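Local coordinates for protein PfVFT1 (Plasmodium falciparum, PDB 5JKQ) that probably binds a small solute between the two lobes of a Venus flytrap domain, though its natural ligand is unknown, at residues A[77-88]-A[143-151]. The protein carries 3 engineered substitutions. Residues are numbered along the deposited sequence; the frame is centred on the assembly and turned at random.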
ATOM      1  N   GLU A  77     -12.725  19.284   7.773  1.00 18.79           N
ATOM      2  CA  GLU A  77     -13.050  18.096   6.992  1.00 13.67           C
ATOM      3  C   GLU A  77     -12.007  17.803   5.918  1.00 17.40           C
ATOM      4  O   GLU A  77     -11.495  18.714   5.267  1.00 16.14           O
ATOM      5  CB  GLU A  77     -14.426  18.248   6.340  1.00 17.28           C
ATOM      6  CG  GLU A  77     -14.829  17.054   5.479  1.00 26.32           C
ATOM      7  CD  GLU A  77     -16.254  17.149   4.968  1.00 22.16           C
ATOM      8  OE1 GLU A  77     -17.190  16.937   5.768  1.00 26.25           O
ATOM      9  OE2 GLU A  77     -16.437  17.429   3.766  1.00 24.68           O
ATOM     10  N   VAL A  78     -11.707  16.518   5.746  1.00 23.49           N
ATOM     11  CA  VAL A  78     -10.838  16.055   4.671  1.00 18.62           C
ATOM     12  C   VAL A  78     -11.602  15.059   3.801  1.00 19.02           C
ATOM     13  O   VAL A  78     -12.349  14.222   4.310  1.00 21.69           O
ATOM     14  CB  VAL A  78      -9.546  15.403   5.217  1.00 21.99           C
ATOM     15  CG1 VAL A  78      -9.872  14.247   6.160  1.00 22.21           C
ATOM     16  CG2 VAL A  78      -8.646  14.942   4.070  1.00 20.63           C
ATOM     17  N   LYS A  79     -11.418  15.169   2.488  1.00 24.48           N
ATOM     18  CA  LYS A  79     -12.059  14.271   1.534  1.00 20.92           C
ATOM     19  C   LYS A  79     -11.069  13.225   1.032  1.00 24.27           C
ATOM     20  O   LYS A  79     -10.058  13.565   0.416  1.00 16.84           O
ATOM     21  CB  LYS A  79     -12.626  15.056   0.351  1.00 23.19           C
ATOM     22  CG  LYS A  79     -13.563  16.190   0.734  1.00 27.77           C
ATOM     23  CD  LYS A  79     -14.063  16.911  -0.507  1.00 32.02           C
ATOM     24  CE  LYS A  79     -14.614  18.289  -0.185  1.00 35.55           C
ATOM     25  NZ  LYS A  79     -14.406  19.234  -1.320  1.00 33.78           N
ATOM     26  N   ILE A  80     -11.366  11.955   1.303  1.00 24.60           N
ATOM     27  CA  ILE A  80     -10.506  10.849   0.894  1.00 21.33           C
ATOM     28  C   ILE A  80     -11.170  10.067  -0.233  1.00 24.26           C
ATOM     29  O   ILE A  80     -12.385   9.862  -0.231  1.00 24.20           O
ATOM     30  CB  ILE A  80     -10.185   9.900   2.080  1.00 21.27           C
ATOM     31  CG1 ILE A  80      -9.198  10.558   3.045  1.00 27.80           C
ATOM     32  CG2 ILE A  80      -9.557   8.592   1.601  1.00 20.28           C
ATOM     33  CD1 ILE A  80      -9.795  11.597   3.945  1.00 27.46           C
ATOM     34  N   GLY A  81     -10.358   9.637  -1.194  1.00 24.70           N
ATOM     35  CA  GLY A  81     -10.839   8.870  -2.327  1.00 24.31           C
ATOM     36  C   GLY A  81     -10.458   7.405  -2.229  1.00 25.71           C
ATOM     37  O   GLY A  81      -9.339   7.067  -1.842  1.00 23.48           O
ATOM     38  N   ALA A  82     -11.399   6.536  -2.582  1.00 25.12           N
ATOM     39  CA  ALA A  82     -11.149   5.100  -2.622  1.00 24.93           C
ATOM     40  C   ALA A  82     -11.938   4.467  -3.762  1.00 26.85           C
ATOM     41  O   ALA A  82     -12.918   5.038  -4.236  1.00 19.79           O
ATOM     42  CB  ALA A  82     -11.519   4.461  -1.296  1.00 24.16           C
ATOM     43  N   LEU A  83     -11.501   3.292  -4.209  1.00 29.12           N
ATOM     44  CA  LEU A  83     -12.203   2.568  -5.265  1.00 27.39           C
ATOM     45  C   LEU A  83     -13.563   2.091  -4.762  1.00 28.37           C
ATOM     46  O   LEU A  83     -13.675   1.602  -3.638  1.00 30.11           O
ATOM     47  CB  LEU A  83     -11.370   1.377  -5.747  1.00 28.46           C
ATOM     48  CG  LEU A  83     -10.009   1.700  -6.369  1.00 29.06           C
ATOM     49  CD1 LEU A  83      -9.177   0.436  -6.500  1.00 23.81           C
ATOM     50  CD2 LEU A  83     -10.171   2.369  -7.727  1.00 28.96           C
ATOM     51  N   LYS A  84     -14.595   2.235  -5.592  1.00 36.38           N
ATOM     52  CA  LYS A  84     -15.949   1.843  -5.199  1.00 33.98           C
ATOM     53  C   LYS A  84     -16.175   0.341  -5.338  1.00 25.25           C
ATOM     54  O   LYS A  84     -15.463  -0.341  -6.075  1.00 25.70           O
ATOM     55  CB  LYS A  84     -16.997   2.599  -6.027  1.00 41.39           C
ATOM     56  CG  LYS A  84     -16.862   2.464  -7.537  1.00 41.22           C
ATOM     57  CD  LYS A  84     -18.052   3.105  -8.257  1.00 44.46           C
ATOM     58  CE  LYS A  84     -18.135   4.609  -8.014  1.00 47.75           C
ATOM     59  NZ  LYS A  84     -19.333   5.219  -8.661  1.00 38.84           N
ATOM     60  N   ASN A  85     -17.171  -0.158  -4.611  1.00 30.70           N
ATOM     61  CA  ASN A  85     -17.581  -1.560  -4.680  1.00 31.45           C
ATOM     62  C   ASN A  85     -16.471  -2.532  -4.289  1.00 29.66           C
ATOM     63  O   ASN A  85     -16.477  -3.690  -4.706  1.00 27.42           O
ATOM     64  CB  ASN A  85     -18.086  -1.895  -6.088  1.00 33.06           C
ATOM     65  CG  ASN A  85     -19.269  -1.039  -6.499  1.00 30.17           C
ATOM     66  OD1 ASN A  85     -20.199  -0.832  -5.720  1.00 32.06           O
ATOM     67  ND2 ASN A  85     -19.235  -0.531  -7.727  1.00 36.94           N
ATOM     68  N   LYS A  86     -15.527  -2.060  -3.481  1.00 29.92           N
ATOM     69  CA  LYS A  86     -14.472  -2.921  -2.961  1.00 26.42           C
ATOM     70  C   LYS A  86     -14.830  -3.416  -1.567  1.00 31.48           C
ATOM     71  O   LYS A  86     -15.275  -2.646  -0.715  1.00 28.98           O
ATOM     72  CB  LYS A  86     -13.129  -2.184  -2.926  1.00 31.77           C
ATOM     73  CG  LYS A  86     -12.584  -1.799  -4.293  1.00 32.09           C
ATOM     74  CD  LYS A  86     -12.480  -3.000  -5.219  1.00 27.94           C
ATOM     75  CE  LYS A  86     -11.658  -2.678  -6.455  1.00 33.98           C
ATOM     76  NZ  LYS A  86     -11.767  -3.741  -7.492  1.00 38.93           N
ATOM     77  N   ASN A  87     -14.641  -4.714  -1.352  1.00 30.56           N
ATOM     78  CA  ASN A  87     -14.864  -5.330  -0.052  1.00 30.44           C
ATOM     79  C   ASN A  87     -13.890  -6.484   0.147  1.00 33.56           C
ATOM     80  O   ASN A  87     -14.025  -7.533  -0.483  1.00 35.17           O
ATOM     81  CB  ASN A  87     -16.309  -5.816   0.075  1.00 34.45           C
ATOM     82  CG  ASN A  87     -16.601  -6.454   1.423  1.00 39.36           C
ATOM     83  OD1 ASN A  87     -15.770  -6.427   2.333  1.00 36.70           O
ATOM     84  ND2 ASN A  87     -17.793  -7.022   1.560  1.00 40.45           N
ATOM     85  N   TRP A  88     -12.904  -6.276   1.018  1.00 31.00           N
ATOM     86  CA  TRP A  88     -11.893  -7.289   1.303  1.00 25.67           C
ATOM     87  C   TRP A  88     -12.066  -7.853   2.707  1.00 26.76           C
ATOM     88  O   TRP A  88     -11.131  -8.406   3.286  1.00 29.63           O
ATOM     89  CB  TRP A  88     -10.489  -6.705   1.143  1.00 32.09           C
ATOM     90  CG  TRP A  88     -10.245  -6.117  -0.211  1.00 31.20           C
ATOM     91  CD1 TRP A  88     -10.226  -6.782  -1.401  1.00 26.52           C
ATOM     92  CD2 TRP A  88      -9.977  -4.741  -0.515  1.00 28.80           C
ATOM     93  NE1 TRP A  88      -9.967  -5.907  -2.429  1.00 31.56           N
ATOM     94  CE2 TRP A  88      -9.810  -4.648  -1.911  1.00 27.81           C
ATOM     95  CE3 TRP A  88      -9.863  -3.582   0.257  1.00 28.78           C
ATOM     96  CZ2 TRP A  88      -9.536  -3.440  -2.550  1.00 26.25           C
ATOM     97  CZ3 TRP A  88      -9.593  -2.384  -0.381  1.00 30.79           C
ATOM     98  CH2 TRP A  88      -9.432  -2.322  -1.770  1.00 25.87           C
ATOM     99  N   ASP A 143     -11.302  16.744  -6.591  1.00 22.15           N
ATOM    100  CA  ASP A 143     -12.529  16.260  -5.962  1.00 23.32           C
ATOM    101  C   ASP A 143     -12.216  15.712  -4.573  1.00 25.52           C
ATOM    102  O   ASP A 143     -13.093  15.627  -3.713  1.00 24.53           O
ATOM    103  CB  ASP A 143     -13.193  15.180  -6.818  1.00 32.56           C
ATOM    104  CG  ASP A 143     -13.703  15.714  -8.142  1.00 36.26           C
ATOM    105  OD1 ASP A 143     -14.275  16.825  -8.157  1.00 31.48           O
ATOM    106  OD2 ASP A 143     -13.528  15.024  -9.169  1.00 40.32           O
ATOM    107  N   ILE A 144     -10.953  15.346  -4.367  1.00 27.87           N
ATOM    108  CA  ILE A 144     -10.492  14.801  -3.097  1.00 28.83           C
ATOM    109  C   ILE A 144      -9.142  15.403  -2.727  1.00 22.10           C
ATOM    110  O   ILE A 144      -8.397  15.857  -3.597  1.00 21.70           O
ATOM    111  CB  ILE A 144     -10.371  13.262  -3.154  1.00 21.59           C
ATOM    112  CG1 ILE A 144      -9.580  12.846  -4.402  1.00 28.59           C
ATOM    113  CG2 ILE A 144     -11.755  12.629  -3.146  1.00 18.92           C
ATOM    114  CD1 ILE A 144      -9.311  11.357  -4.518  1.00 25.39           C
ATOM    115  N   HIS A 145      -8.838  15.415  -1.434  1.00 16.52           N
ATOM    116  CA  HIS A 145      -7.537  15.861  -0.955  1.00 22.01           C
ATOM    117  C   HIS A 145      -6.539  14.705  -0.968  1.00 22.12           C
ATOM    118  O   HIS A 145      -5.329  14.916  -1.063  1.00 21.31           O
ATOM    119  CB  HIS A 145      -7.653  16.432   0.460  1.00 21.88           C
ATOM    120  CG  HIS A 145      -8.656  17.535   0.588  1.00 21.97           C
ATOM    121  ND1 HIS A 145      -9.594  17.574   1.598  1.00 23.77           N
ATOM    122  CD2 HIS A 145      -8.863  18.645  -0.161  1.00 18.86           C
ATOM    123  CE1 HIS A 145     -10.339  18.656   1.463  1.00 19.44           C
ATOM    124  NE2 HIS A 145      -9.915  19.324   0.404  1.00 23.44           N
HETATM  125  N   MSE A 146      -7.066  13.484  -0.893  1.00 21.07           N
HETATM  126  CA  MSE A 146      -6.256  12.290  -0.678  1.00 23.18           C
HETATM  127  C   MSE A 146      -6.859  11.032  -1.262  1.00 20.58           C
HETATM  128  O   MSE A 146      -8.079  10.903  -1.353  1.00 26.92           O
HETATM  129  CB  MSE A 146      -6.075  12.037   0.812  1.00 25.88           C
HETATM  130  CG  MSE A 146      -4.970  12.778   1.477  1.00 27.07           C
HETATM  131 SE   MSE A 146      -4.948  12.222   3.336  1.00 27.55          SE
HETATM  132  CE  MSE A 146      -3.782  10.673   3.161  1.00 15.39           C
ATOM    133  N   THR A 147      -5.996  10.083  -1.604  1.00 21.44           N
ATOM    134  CA  THR A 147      -6.423   8.712  -1.825  1.00 17.75           C
ATOM    135  C   THR A 147      -6.342   7.980  -0.492  1.00 18.16           C
ATOM    136  O   THR A 147      -5.702   8.457   0.447  1.00 18.04           O
ATOM    137  CB  THR A 147      -5.551   7.983  -2.863  1.00 19.30           C
ATOM    138  OG1 THR A 147      -4.239   7.772  -2.323  1.00 21.78           O
ATOM    139  CG2 THR A 147      -5.457   8.786  -4.153  1.00 22.42           C
ATOM    140  N   ASP A 148      -6.993   6.826  -0.406  1.00 18.11           N
ATOM    141  CA  ASP A 148      -6.845   5.956   0.750  1.00 18.81           C
ATOM    142  C   ASP A 148      -5.394   5.476   0.816  1.00 19.30           C
ATOM    143  O   ASP A 148      -4.652   5.604  -0.156  1.00 16.15           O
ATOM    144  CB  ASP A 148      -7.812   4.772   0.661  1.00 20.51           C
ATOM    145  CG  ASP A 148      -7.974   4.049   1.982  1.00 25.60           C
ATOM    146  OD1 ASP A 148      -7.015   3.376   2.415  1.00 22.48           O
ATOM    147  OD2 ASP A 148      -9.068   4.142   2.581  1.00 15.46           O
ATOM    148  N   ASN A 149      -4.989   4.927   1.958  1.00 18.39           N
ATOM    149  CA  ASN A 149      -3.607   4.485   2.133  1.00 13.03           C
ATOM    150  C   ASN A 149      -3.307   3.125   1.504  1.00 13.66           C
ATOM    151  O   ASN A 149      -2.141   2.763   1.352  1.00 13.82           O
ATOM    152  CB  ASN A 149      -3.251   4.422   3.623  1.00 16.86           C
ATOM    153  CG  ASN A 149      -3.401   5.760   4.320  1.00 19.23           C
ATOM    154  OD1 ASN A 149      -2.630   6.688   4.079  1.00 19.53           O
ATOM    155  ND2 ASN A 149      -4.387   5.858   5.205  1.00 18.41           N
ATOM    156  N   TYR A 150      -4.341   2.369   1.143  1.00 16.69           N
ATOM    157  CA  TYR A 150      -4.138   0.981   0.728  1.00 18.21           C
ATOM    158  C   TYR A 150      -3.542   0.864  -0.669  1.00 16.77           C
ATOM    159  O   TYR A 150      -3.028  -0.192  -1.035  1.00 14.41           O
ATOM    160  CB  TYR A 150      -5.454   0.184   0.803  1.00 21.87           C
ATOM    161  CG  TYR A 150      -6.566   0.610  -0.140  1.00 20.96           C
ATOM    162  CD1 TYR A 150      -6.453   0.444  -1.516  1.00 24.01           C
ATOM    163  CD2 TYR A 150      -7.755   1.130   0.358  1.00 19.94           C
ATOM    164  CE1 TYR A 150      -7.474   0.818  -2.368  1.00 19.59           C
ATOM    165  CE2 TYR A 150      -8.782   1.502  -0.487  1.00 23.89           C
ATOM    166  CZ  TYR A 150      -8.637   1.344  -1.847  1.00 26.32           C
ATOM    167  OH  TYR A 150      -9.658   1.712  -2.692  1.00 30.37           O
ATOM    168  N   PHE A 151      -3.603   1.943  -1.441  1.00 19.83           N
ATOM    169  CA  PHE A 151      -3.127   1.919  -2.821  1.00 17.29           C
ATOM    170  C   PHE A 151      -1.665   1.507  -2.905  1.00 23.30           C
ATOM    171  O   PHE A 151      -0.852   1.891  -2.065  1.00 29.80           O
ATOM    172  CB  PHE A 151      -3.325   3.285  -3.476  1.00 14.50           C
ATOM    173  CG  PHE A 151      -4.751   3.572  -3.835  1.00 22.99           C
ATOM    174  CD1 PHE A 151      -5.269   3.148  -5.047  1.00 18.45           C
ATOM    175  CD2 PHE A 151      -5.577   4.249  -2.957  1.00 17.81           C
ATOM    176  CE1 PHE A 151      -6.583   3.402  -5.377  1.00 23.13           C
ATOM    177  CE2 PHE A 151      -6.892   4.505  -3.283  1.00 20.52           C
ATOM    178  CZ  PHE A 151      -7.395   4.081  -4.493  1.00 22.79           C
TER
HETATM  179  O   HOH W   1     -12.086   0.962  -1.882  1.00 30.39           O
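Ile80 and Met146, a selenomethionine here, lie side by side on one face of a three-stranded parallel sheet in one lobe, where 77-83 runs between 126-132 and 146-147; CG1 of Ile80 meets CB of Met146 at 4.1 Å, and helix 102-118 packs on Met146. On the other face, CD1 of Ile144 lies 3.6 Å from CA of Gly81, whose lack of a side chain lets the two pack closely. Farther along, CG of Leu83 rests 4.0 Å from CE1 of Phe151, with CE1 of Tyr150 above the centre of the Phe151 ring. Tyr150 takes the edge of Trp88 against one face in a T-shaped stack, planes at 77°. With CG between backbone N and carbonyl carbon (chi1 65°), Tyr150 carries its hydroxyl to Leu83, accepting from N (N to OH 2.9 Å) and sharing a water with O. Between the ends, Gly81 N donates to Met146 O and Gly81 O accepts from Asp148 N. At the outer edge, Lys79 O receives both His145 N and Met146 N, while Lys79 N reaches His145 ND1 at 3.1 Å, almost straight (174°) but well out of the ring plane. That bond is consistent with an ND1 carrying no proton, and imidazole and phenol prolong the central strand's pairing beyond both ends of strand 146-147.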